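Long-range contact in diaminopimelate decarboxylase (PDB 4XG1), which probably decarboxylates meso-diaminopimelate to L-lysine, the last step of lysine biosynthesis, using pyridoxal 5'-phosphate as cofactor: residues L286-E291 with A302-A307. Numbering follows the deposited sequence.
Sequences LVTKVE and AIVDAA
An antiparallel beta hairpin in the beta-sheet domain of this class-II decarboxylase pairs L286-E291 with A302-A307. V290 faces V304 as a non-hydrogen-bonded pair, their CA atoms 4.3 Å apart. E291 N hydrogen-bonds I303 O at 2.7 Å. Beyond V304 the second segment leaves the strand, and D305 N gives K289 O only a weak hydrogen bond. Side chains take over there. The carboxylate of D305 turns back to the other strand, with CG between its own N and carbonyl carbon (chi1 65°). Its OD1 accepts two hydrogen bonds. K289 N comes from above the carboxylate plane, 2.9 Å from D305 OD1 and almost straight. T288 OG1 gives the other, very short at 2.5 Å from D305 OD1. OG1 of T288 lies anti to its own N, which aims it at the turning chain, where it also accepts a weak hydrogen bond from A306 N. The hydroxyl thus links the D305 carboxylate to the next backbone amide. D305 OD2 is hydrogen-bonded to OG1 of T28. An alanine at D305 removes the acceptor shared by K289 N and the T288 hydroxyl, which would probably leave both, and T28, without that partner and the T288 side chain freer to turn. Beside this network, V290 CG2 packs against V304 CG1 at 4.2 Å, and L286 CD2 reaches A306 CB. E291 OE2 meets D305 CB at 3.4 Å; the two carboxylate planes stand 79° apart. These like charges lie close together. That of E291 is probably offset by R133 of the second subunit, which salt-bridges E291 OE1, and more weakly by K289. I303 packs on V105 of that subunit, so the hairpin borders the dimer interface. Within the chain, strand 284-294 also pairs with strands 30-34 and 367-371, while strand 300-304 runs parallel to strand 338-344.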
loop_
_atom_site.group_PDB
_atom_site.type_symbol
_atom_site.label_atom_id
_atom_site.label_comp_id
_atom_site.label_asym_id
_atom_site.label_seq_id
_atom_site.Cartn_x
_atom_site.Cartn_y
_atom_site.Cartn_z
ATOM N N LEU B 286 -13.768 3.261 -9.154
ATOM C CA LEU B 286 -13.979 2.439 -7.983
ATOM C C LEU B 286 -15.322 2.767 -7.381
ATOM O O LEU B 286 -15.590 3.918 -7.011
ATOM C CB LEU B 286 -12.904 2.702 -6.949
ATOM C CG LEU B 286 -13.057 2.007 -5.574
ATOM C CD1 LEU B 286 -13.071 0.504 -5.730
ATOM C CD2 LEU B 286 -11.945 2.420 -4.629
ATOM N N VAL B 287 -16.177 1.751 -7.280
ATOM C CA VAL B 287 -17.541 1.945 -6.794
ATOM C C VAL B 287 -17.622 1.506 -5.350
ATOM O O VAL B 287 -17.059 0.463 -4.994
ATOM C CB VAL B 287 -18.531 1.098 -7.585
ATOM C CG1 VAL B 287 -19.952 1.467 -7.190
ATOM C CG2 VAL B 287 -18.308 1.283 -9.074
ATOM N N THR B 288 -18.324 2.280 -4.535
ATOM C CA THR B 288 -18.408 1.985 -3.133
ATOM C C THR B 288 -19.784 2.360 -2.613
ATOM O O THR B 288 -20.461 3.206 -3.169
ATOM C CB THR B 288 -17.307 2.726 -2.367
ATOM O OG1 THR B 288 -17.398 2.433 -0.968
ATOM C CG2 THR B 288 -17.435 4.212 -2.574
ATOM N N LYS B 289 -20.184 1.750 -1.516
ATOM C CA LYS B 289 -21.497 1.943 -0.950
ATOM C C LYS B 289 -21.383 2.759 0.338
ATOM O O LYS B 289 -20.476 2.534 1.162
ATOM C CB LYS B 289 -22.093 0.586 -0.635
ATOM C CG LYS B 289 -23.466 0.601 0.040
ATOM C CD LYS B 289 -23.898 -0.823 0.393
ATOM C CE LYS B 289 -24.510 -0.876 1.790
ATOM N NZ LYS B 289 -24.168 -2.144 2.496
ATOM N N VAL B 290 -22.283 3.726 0.502
ATOM C CA VAL B 290 -22.341 4.522 1.723
ATOM C C VAL B 290 -22.953 3.649 2.811
ATOM O O VAL B 290 -24.065 3.127 2.646
ATOM C CB VAL B 290 -23.236 5.772 1.524
ATOM C CG1 VAL B 290 -23.336 6.567 2.808
ATOM C CG2 VAL B 290 -22.684 6.657 0.416
ATOM N N GLU B 291 -22.256 3.503 3.917
ATOM C CA GLU B 291 -22.782 2.742 5.015
ATOM C C GLU B 291 -23.511 3.692 5.950
ATOM O O GLU B 291 -24.703 3.525 6.189
ATOM C CB GLU B 291 -21.661 2.026 5.768
ATOM C CG GLU B 291 -20.810 1.104 4.900
ATOM C CD GLU B 291 -21.382 -0.292 4.747
ATOM O OE1 GLU B 291 -22.585 -0.518 5.036
ATOM O OE2 GLU B 291 -20.626 -1.162 4.289
ATOM N N ALA B 302 -19.409 10.945 5.256
ATOM C CA ALA B 302 -19.950 9.757 4.611
ATOM C C ALA B 302 -18.951 8.602 4.813
ATOM O O ALA B 302 -17.831 8.644 4.323
ATOM C CB ALA B 302 -20.179 9.992 3.129
ATOM N N ILE B 303 -19.367 7.592 5.544
ATOM C CA ILE B 303 -18.584 6.410 5.765
ATOM C C ILE B 303 -18.960 5.380 4.715
ATOM O O ILE B 303 -20.075 4.895 4.705
ATOM C CB ILE B 303 -18.863 5.888 7.170
ATOM C CG1 ILE B 303 -18.464 6.981 8.150
ATOM C CG2 ILE B 303 -18.071 4.619 7.443
ATOM C CD1 ILE B 303 -18.802 6.663 9.564
ATOM N N VAL B 304 -18.009 5.044 3.842
ATOM C CA VAL B 304 -18.226 4.130 2.736
ATOM C C VAL B 304 -17.491 2.795 2.949
ATOM O O VAL B 304 -16.723 2.664 3.878
ATOM C CB VAL B 304 -17.747 4.777 1.415
ATOM C CG1 VAL B 304 -18.641 5.961 1.066
ATOM C CG2 VAL B 304 -16.266 5.210 1.497
ATOM N N ASP B 305 -17.717 1.817 2.080
ATOM C CA ASP B 305 -17.151 0.512 2.293
ATOM C C ASP B 305 -15.814 0.303 1.556
ATOM O O ASP B 305 -15.237 -0.784 1.639
ATOM C CB ASP B 305 -18.162 -0.604 1.968
ATOM C CG ASP B 305 -18.557 -0.652 0.530
ATOM O OD1 ASP B 305 -18.093 0.190 -0.263
ATOM O OD2 ASP B 305 -19.296 -1.584 0.128
ATOM N N ALA B 306 -15.331 1.325 0.833
ATOM C CA ALA B 306 -13.963 1.325 0.299
ATOM C C ALA B 306 -13.060 2.142 1.225
ATOM O O ALA B 306 -13.537 3.060 1.889
ATOM C CB ALA B 306 -13.935 1.895 -1.090
ATOM N N ALA B 307 -11.768 1.837 1.226
ATOM C CA ALA B 307 -10.824 2.487 2.094
ATOM C C ALA B 307 -9.439 2.606 1.467
ATOM O O ALA B 307 -9.240 2.256 0.314
ATOM C CB ALA B 307 -10.748 1.724 3.405
#